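Long-range contacts in phosphoribosylaminoimidazole carboxylase, ATPase subunit (PDB 3V4S), which probably catalyses the ATP-dependent carboxylation of aminoimidazole ribonucleotide with bicarbonate to N5-carboxyaminoimidazole ribonucleotide in purine biosynthesis: residues P126-R131 / I186-V191; A259-A264 / I272-P277. One frame throughout, in Å; residues are numbered along the deposited sequence.

How the contacts relate
Contact 1 and contact 2 belong to the ATP-grasp region and hold the same nucleotide between two different sheets. In contact 1, strand 130-133 pairs with strand 185-189, whose end, with the residues after it up to Val191, binds the adenine; in contact 2, the hairpin of strands 256-264 and 270-276 carries the carboxylates that bind magnesium beside the phosphates. Their centres lie about 13 Å apart, yet the two touch directly: Pro126 O lies 2.9 Å from Ile272 N, probably as a hydrogen bond, and Val191 CB packs 3.9 Å from Phe263 CD1. Val191 and Phe263 thus meet beside the base, linking the adenine-binding segment to the magnesium-binding hairpin.

Contact 1. Residues P126-R131 / I186-V191; sequences PVATYR and ILEKWV. With ATP (adenosine-5'-triphosphate), chain F.
Ile186, just before the first paired residue, lies against Arg131: its CB is 3.5 Å from Arg131 O, while its CG2 reaches the Tyr130 ring obliquely. Next comes Leu187, which exchanges two backbone hydrogen bonds with Arg131, N to O and O to N. The Leu187 side chain shares a face of the sheet with Arg131, where helix 136-146 packs on both. The guanidinium of Arg131 turns back over its own strand, NH1 donating to Tyr130 O from above the carbonyl plane, and NE forms a salt bridge with Glu145.

On the other face Glu188 pairs with Tyr130, CB to CB at 3.8 Å. This is the edge of the four-stranded antiparallel sheet of the ATP-grasp fold, with strand 130-133 outermost and strand 185-189 next to it; the end of strand 185-189 and the residues after it, up to Val191, bind the adenine. A chi1 of 67° sets the direction of the Glu188 side chain, and its extended remainder carries OE2 to 3.0 Å from ATP N6 in a nearly straight bond (168°). Lys117 and Lys153 form salt bridges with this carboxylate, probably favouring its charged form.

Lys189 N donates to Thr129 O over 2.8 Å, and the extended lysine side chain runs alongside Thr129, where Lys189 CD lies 3.8 Å from Thr129 OG1. Lys189 O takes a second bond from ATP N6 and lies against Ala128 CB. The indole of Trp190 presents one face to the base, ATP C2 standing above it toward the rim, 3.5 Å from Trp190 CE3. Val191 N then donates to ATP N1, again almost straight (175°), while Val191 CG2 packs on Ala128 CB at 3.7 Å.

Contact 2. Residues A259-A264 / I272-P277; sequences AVEMFA and INELAP. With MG (magnesium ion), chain G; MG (magnesium ion), chain H; ATP (adenosine-5'-triphosphate), chain F.
Glu261 and Glu274 extend side by side from neighbouring strands of the hairpin, their carboxylate planes turned 74° apart, and clasp one magnesium ion between them. Glu261 grips it unevenly through both oxygens, OE1 at 2.3 Å and OE2 at 2.6 Å, whereas Glu274 uses OE1 alone, at 2.2 Å; ATP O1G, ATP O1A and a water are further ligands. A classic beta bulge, where two residues, Asn273 and Glu274, stand opposite the single Glu261, brings a third side chain to this face. Asn273 swings CG away from its own backbone nitrogen (chi1 174°), which lays the amide alongside Glu261; ND2 donates to Glu261 OE1 at 2.9 Å, in the amide plane but bent, and also to ATP O1A. Asn273 CB sits over one face of the Phe263 ring, 3.9 Å from the centroid. On the opposite face of the sheet, Val260 CG1 meets Leu275 CD2 at 3.8 Å, and Met262 lies beside Ile272. Leu275 O binds the second magnesium ion, as do Thr110 and Glu116. The first metal would offset repulsion between carboxylates and phosphates, with Arg113, salt-bridged to Glu274 OE2, adding positive charge, consistent with phosphoryl transfer from ATP, as in other ATP-grasp enzymes.

Contact 1. Residues P126-R131 / I186-V191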
loop_
_atom_site.group_PDB
_atom_site.type_symbol
_atom_site.label_atom_id
_atom_site.label_comp_id
_atom_site.label_asym_id
_atom_site.label_seq_id
_atom_site.Cartn_x
_atom_site.Cartn_y
_atom_site.Cartn_z
ATOM N N PRO B 126 17.988 -9.344 29.475
ATOM C CA PRO B 126 17.921 -10.766 29.814
ATOM C C PRO B 126 17.815 -11.698 28.601
ATOM O O PRO B 126 17.105 -11.388 27.628
ATOM C CB PRO B 126 16.636 -10.880 30.657
ATOM C CG PRO B 126 16.333 -9.489 31.113
ATOM C CD PRO B 126 16.827 -8.604 30.005
ATOM N N VAL B 127 18.540 -12.817 28.678
ATOM C CA VAL B 127 18.417 -13.951 27.746
ATOM C C VAL B 127 18.245 -15.226 28.563
ATOM O O VAL B 127 18.566 -15.244 29.763
ATOM C CB VAL B 127 19.664 -14.126 26.846
ATOM C CG1 VAL B 127 19.801 -12.967 25.883
ATOM C CG2 VAL B 127 20.940 -14.302 27.678
ATOM N N ALA B 128 17.744 -16.286 27.927
ATOM C CA ALA B 128 17.761 -17.596 28.537
ATOM C C ALA B 128 19.232 -18.007 28.730
ATOM O O ALA B 128 20.067 -17.763 27.845
ATOM C CB ALA B 128 17.018 -18.602 27.675
ATOM N N THR B 129 19.549 -18.588 29.889
ATOM C CA THR B 129 20.918 -19.082 30.175
ATOM C C THR B 129 21.277 -20.144 29.144
ATOM O O THR B 129 20.478 -21.028 28.864
ATOM C CB THR B 129 21.034 -19.678 31.598
ATOM O OG1 THR B 129 20.341 -18.829 32.517
ATOM C CG2 THR B 129 22.514 -19.776 32.040
ATOM N N TYR B 130 22.482 -20.047 28.600
ATOM C CA TYR B 130 22.889 -20.860 27.460
ATOM C C TYR B 130 24.355 -21.278 27.546
ATOM O O TYR B 130 25.164 -20.641 28.243
ATOM C CB TYR B 130 22.681 -20.062 26.175
ATOM C CG TYR B 130 23.611 -18.885 26.086
ATOM C CD1 TYR B 130 23.352 -17.717 26.804
ATOM C CD2 TYR B 130 24.753 -18.939 25.294
ATOM C CE1 TYR B 130 24.217 -16.640 26.742
ATOM C CE2 TYR B 130 25.623 -17.863 25.221
ATOM C CZ TYR B 130 25.343 -16.720 25.942
ATOM O OH TYR B 130 26.199 -15.658 25.873
ATOM N N ARG B 131 24.688 -22.337 26.814
ATOM C CA ARG B 131 26.073 -22.830 26.698
ATOM C C ARG B 131 26.331 -23.222 25.248
ATOM O O ARG B 131 25.430 -23.776 24.598
ATOM C CB ARG B 131 26.246 -24.086 27.564
ATOM C CG ARG B 131 26.091 -23.890 29.069
ATOM C CD ARG B 131 27.149 -22.932 29.619
ATOM N NE ARG B 131 27.109 -22.888 31.085
ATOM C CZ ARG B 131 26.437 -21.993 31.816
ATOM N NH1 ARG B 131 25.730 -21.014 31.237
ATOM N NH2 ARG B 131 26.484 -22.072 33.148
ATOM N N ILE B 186 23.719 -24.189 20.568
ATOM C CA ILE B 186 23.710 -23.737 21.943
ATOM C C ILE B 186 22.603 -24.504 22.631
ATOM O O ILE B 186 21.545 -24.782 22.027
ATOM C CB ILE B 186 23.462 -22.204 22.128
ATOM C CG1 ILE B 186 22.248 -21.702 21.324
ATOM C CG2 ILE B 186 24.704 -21.391 21.784
ATOM C CD1 ILE B 186 21.756 -20.325 21.757
ATOM N N LEU B 187 22.860 -24.884 23.874
ATOM C CA LEU B 187 21.796 -25.319 24.746
ATOM C C LEU B 187 21.393 -24.135 25.620
ATOM O O LEU B 187 22.247 -23.437 26.160
ATOM C CB LEU B 187 22.217 -26.506 25.604
ATOM C CG LEU B 187 21.086 -27.141 26.436
ATOM C CD1 LEU B 187 20.160 -27.944 25.540
ATOM C CD2 LEU B 187 21.654 -28.030 27.549
ATOM N N GLU B 188 20.087 -23.899 25.727
ATOM C CA GLU B 188 19.589 -22.837 26.586
ATOM C C GLU B 188 18.411 -23.314 27.418
ATOM O O GLU B 188 17.650 -24.202 27.003
ATOM C CB GLU B 188 19.215 -21.595 25.765
ATOM C CG GLU B 188 18.017 -21.797 24.848
ATOM C CD GLU B 188 17.639 -20.533 24.075
ATOM O OE1 GLU B 188 18.525 -19.706 23.765
ATOM O OE2 GLU B 188 16.447 -20.403 23.760
ATOM N N LYS B 189 18.273 -22.724 28.603
ATOM C CA LYS B 189 17.145 -23.029 29.480
ATOM C C LYS B 189 15.806 -22.728 28.811
ATOM O O LYS B 189 15.675 -21.751 28.057
ATOM C CB LYS B 189 17.260 -22.245 30.783
ATOM C CG LYS B 189 18.328 -22.791 31.712
ATOM C CD LYS B 189 18.365 -22.033 33.030
ATOM C CE LYS B 189 19.468 -22.563 33.941
ATOM N NZ LYS B 189 19.638 -21.701 35.149
ATOM N N TRP B 190 14.838 -23.599 29.063
ATOM C CA TRP B 190 13.446 -23.357 28.724
ATOM C C TRP B 190 12.932 -22.162 29.493
ATOM O O TRP B 190 13.226 -22.001 30.684
ATOM C CB TRP B 190 12.632 -24.582 29.069
ATOM C CG TRP B 190 11.167 -24.458 28.752
ATOM C CD1 TRP B 190 10.138 -24.088 29.613
ATOM C CD2 TRP B 190 10.514 -24.712 27.462
ATOM N NE1 TRP B 190 8.927 -24.093 28.960
ATOM C CE2 TRP B 190 9.084 -24.459 27.667
ATOM C CE3 TRP B 190 10.955 -25.104 26.208
ATOM C CZ2 TRP B 190 8.160 -24.605 26.646
ATOM C CZ3 TRP B 190 10.015 -25.244 25.185
ATOM C CH2 TRP B 190 8.651 -25.001 25.400
ATOM N N VAL B 191 12.194 -21.291 28.811
ATOM C CA VAL B 191 11.589 -20.135 29.462
ATOM C C VAL B 191 10.082 -20.384 29.528
ATOM O O VAL B 191 9.435 -20.550 28.490
ATOM C CB VAL B 191 11.921 -18.816 28.737
ATOM C CG1 VAL B 191 11.243 -17.640 29.427
ATOM C CG2 VAL B 191 13.424 -18.598 28.685
HETATM P PG ATP F . 12.240 -18.295 13.176
HETATM O O1G ATP F . 11.584 -17.132 13.876
HETATM O O2G ATP F . 11.391 -18.993 12.134
HETATM O O3G ATP F . 13.640 -18.002 12.713
HETATM P PB ATP F . 13.710 -20.196 14.806
HETATM O O1B ATP F . 13.863 -21.384 13.901
HETATM O O2B ATP F . 14.869 -19.281 15.042
HETATM O O3B ATP F . 12.358 -19.387 14.386
HETATM P PA ATP F . 13.218 -19.861 17.614
HETATM O O1A ATP F . 12.614 -18.518 17.267
HETATM O O2A ATP F . 14.484 -19.919 18.430
HETATM O O3A ATP F . 13.364 -20.769 16.278
HETATM O "O5'" ATP F . 12.100 -20.720 18.365
HETATM C "C5'" ATP F . 10.859 -20.983 17.715
HETATM C "C4'" ATP F . 9.820 -21.068 18.822
HETATM O "O4'" ATP F . 10.180 -22.101 19.760
HETATM C "C3'" ATP F . 9.748 -19.789 19.653
HETATM O "O3'" ATP F . 8.980 -18.730 19.054
HETATM C "C2'" ATP F . 9.212 -20.318 20.976
HETATM O "O2'" ATP F . 7.789 -20.464 20.933
HETATM C "C1'" ATP F . 9.864 -21.699 21.100
HETATM N N9 ATP F . 11.099 -21.553 21.916
HETATM C C8 ATP F . 12.353 -21.349 21.450
HETATM N N7 ATP F . 13.235 -21.223 22.475
HETATM C C5 ATP F . 12.548 -21.360 23.630
HETATM C C6 ATP F . 12.855 -21.349 25.082
HETATM N N6 ATP F . 14.116 -21.169 25.542
HETATM N N1 ATP F . 11.825 -21.531 25.948
HETATM C C2 ATP F . 10.554 -21.719 25.537
HETATM N N3 ATP F . 10.210 -21.736 24.240
HETATM C C4 ATP F . 11.138 -21.573 23.255
#

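Contact 2. Residues A259-A264 / I272-P277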
loop_
_atom_site.group_PDB
_atom_site.type_symbol
_atom_site.label_atom_id
_atom_site.label_comp_id
_atom_site.label_asym_id
_atom_site.label_seq_id
_atom_site.Cartn_x
_atom_site.Cartn_y
_atom_site.Cartn_z
ATOM N N ALA B 259 13.824 -6.548 14.125
ATOM C CA ALA B 259 12.730 -7.254 14.751
ATOM C C ALA B 259 13.313 -7.923 15.994
ATOM O O ALA B 259 14.336 -8.620 15.903
ATOM C CB ALA B 259 12.150 -8.309 13.805
ATOM N N VAL B 260 12.650 -7.716 17.137
ATOM C CA VAL B 260 13.082 -8.262 18.427
ATOM C C VAL B 260 12.008 -9.205 18.938
ATOM O O VAL B 260 10.910 -8.757 19.284
ATOM C CB VAL B 260 13.344 -7.131 19.458
ATOM C CG1 VAL B 260 13.930 -7.689 20.752
ATOM C CG2 VAL B 260 14.283 -6.077 18.869
ATOM N N GLU B 261 12.310 -10.505 18.971
ATOM C CA GLU B 261 11.391 -11.488 19.544
ATOM C C GLU B 261 11.669 -11.658 21.035
ATOM O O GLU B 261 12.832 -11.773 21.447
ATOM C CB GLU B 261 11.559 -12.854 18.883
ATOM C CG GLU B 261 11.241 -12.912 17.403
ATOM C CD GLU B 261 11.328 -14.332 16.858
ATOM O OE1 GLU B 261 11.474 -15.315 17.639
ATOM O OE2 GLU B 261 11.256 -14.484 15.640
ATOM N N MET B 262 10.594 -11.752 21.817
ATOM C CA MET B 262 10.662 -11.721 23.276
ATOM C C MET B 262 9.760 -12.743 23.933
ATOM O O MET B 262 8.752 -13.183 23.354
ATOM C CB MET B 262 10.281 -10.332 23.782
ATOM C CG MET B 262 11.274 -9.250 23.417
ATOM S SD MET B 262 10.515 -7.649 23.726
ATOM C CE MET B 262 11.801 -6.532 23.208
ATOM N N PHE B 263 10.142 -13.131 25.145
ATOM C CA PHE B 263 9.337 -14.021 25.952
ATOM C C PHE B 263 8.888 -13.232 27.170
ATOM O O PHE B 263 9.719 -12.636 27.853
ATOM C CB PHE B 263 10.140 -15.247 26.406
ATOM C CG PHE B 263 10.558 -16.178 25.287
ATOM C CD1 PHE B 263 11.772 -16.853 25.356
ATOM C CD2 PHE B 263 9.741 -16.397 24.177
ATOM C CE1 PHE B 263 12.169 -17.722 24.339
ATOM C CE2 PHE B 263 10.135 -17.262 23.158
ATOM C CZ PHE B 263 11.353 -17.925 23.245
ATOM N N ALA B 264 7.583 -13.214 27.438
ATOM C CA ALA B 264 7.087 -12.487 28.602
ATOM C C ALA B 264 6.602 -13.455 29.683
ATOM O O ALA B 264 5.712 -14.267 29.447
ATOM C CB ALA B 264 6.011 -11.492 28.200
ATOM N N ILE B 272 14.889 -11.788 25.843
ATOM C CA ILE B 272 15.105 -11.653 24.417
ATOM C C ILE B 272 15.381 -13.043 23.838
ATOM O O ILE B 272 16.301 -13.739 24.296
ATOM C CB ILE B 272 16.272 -10.706 24.084
ATOM C CG1 ILE B 272 16.157 -9.369 24.840
ATOM C CG2 ILE B 272 16.308 -10.441 22.585
ATOM C CD1 ILE B 272 14.841 -8.629 24.639
ATOM N N ASN B 273 14.572 -13.449 22.859
ATOM C CA ASN B 273 14.712 -14.764 22.226
ATOM C C ASN B 273 15.683 -14.709 21.053
ATOM O O ASN B 273 16.622 -15.524 20.976
ATOM C CB ASN B 273 13.350 -15.327 21.789
ATOM C CG ASN B 273 13.469 -16.636 21.001
ATOM O OD1 ASN B 273 14.126 -17.578 21.430
ATOM N ND2 ASN B 273 12.790 -16.706 19.867
ATOM N N GLU B 274 15.450 -13.763 20.138
ATOM C CA GLU B 274 16.312 -13.581 18.976
ATOM C C GLU B 274 16.009 -12.303 18.212
ATOM O O GLU B 274 14.953 -11.690 18.373
ATOM C CB GLU B 274 16.257 -14.802 18.029
ATOM C CG GLU B 274 14.949 -14.972 17.283
ATOM C CD GLU B 274 14.975 -16.110 16.268
ATOM O OE1 GLU B 274 13.886 -16.428 15.721
ATOM O OE2 GLU B 274 16.069 -16.673 15.991
ATOM N N LEU B 275 16.959 -11.928 17.366
ATOM C CA LEU B 275 16.894 -10.715 16.578
ATOM C C LEU B 275 16.904 -11.053 15.076
ATOM O O LEU B 275 17.527 -12.022 14.662
ATOM C CB LEU B 275 18.091 -9.830 16.917
ATOM C CG LEU B 275 18.346 -9.544 18.402
ATOM C CD1 LEU B 275 19.657 -8.795 18.582
ATOM C CD2 LEU B 275 17.187 -8.779 19.030
ATOM N N ALA B 276 16.220 -10.237 14.275
ATOM C CA ALA B 276 16.315 -10.307 12.799
ATOM C C ALA B 276 16.522 -8.887 12.232
ATOM O O ALA B 276 15.678 -8.016 12.431
ATOM C CB ALA B 276 15.067 -10.954 12.205
ATOM N N PRO B 277 17.650 -8.653 11.538
ATOM C CA PRO B 277 17.987 -7.333 11.017
ATOM C C PRO B 277 17.287 -7.037 9.682
ATOM O O PRO B 277 17.940 -6.692 8.701
ATOM C CB PRO B 277 19.501 -7.420 10.823
ATOM C CG PRO B 277 19.745 -8.849 10.525
ATOM C CD PRO B 277 18.670 -9.660 11.189
HETATM MG MG MG G . 11.753 -17.023 16.116
HETATM MG MG MG H . 19.001 -13.924 14.726
HETATM P PG ATP F . 12.240 -18.295 13.176
HETATM O O1G ATP F . 11.584 -17.132 13.876
HETATM O O2G ATP F . 11.391 -18.993 12.134
HETATM O O3G ATP F . 13.640 -18.002 12.713
HETATM P PB ATP F . 13.710 -20.196 14.806
HETATM O O1B ATP F . 13.863 -21.384 13.901
HETATM O O2B ATP F . 14.869 -19.281 15.042
HETATM O O3B ATP F . 12.358 -19.387 14.386
HETATM P PA ATP F . 13.218 -19.861 17.614
HETATM O O1A ATP F . 12.614 -18.518 17.267
HETATM O O2A ATP F . 14.484 -19.919 18.430
HETATM O O3A ATP F . 13.364 -20.769 16.278
HETATM O "O5'" ATP F . 12.100 -20.720 18.365
HETATM C "C5'" ATP F . 10.859 -20.983 17.715
HETATM C "C4'" ATP F . 9.820 -21.068 18.822
HETATM O "O4'" ATP F . 10.180 -22.101 19.760
HETATM C "C3'" ATP F . 9.748 -19.789 19.653
HETATM O "O3'" ATP F . 8.980 -18.730 19.054
HETATM C "C2'" ATP F . 9.212 -20.318 20.976
HETATM O "O2'" ATP F . 7.789 -20.464 20.933
HETATM C "C1'" ATP F . 9.864 -21.699 21.100
HETATM N N9 ATP F . 11.099 -21.553 21.916
HETATM C C8 ATP F . 12.353 -21.349 21.450
HETATM N N7 ATP F . 13.235 -21.223 22.475
HETATM C C5 ATP F . 12.548 -21.360 23.630
HETATM C C6 ATP F . 12.855 -21.349 25.082
HETATM N N6 ATP F . 14.116 -21.169 25.542
HETATM N N1 ATP F . 11.825 -21.531 25.948
HETATM C C2 ATP F . 10.554 -21.719 25.537
HETATM N N3 ATP F . 10.210 -21.736 24.240
HETATM C C4 ATP F . 11.138 -21.573 23.255
HETATM O O HOH W 1 18.845 -15.965 15.616
HETATM O O HOH W 2 9.908 -17.640 16.396
HETATM O O HOH W 3 17.990 -14.447 12.908
#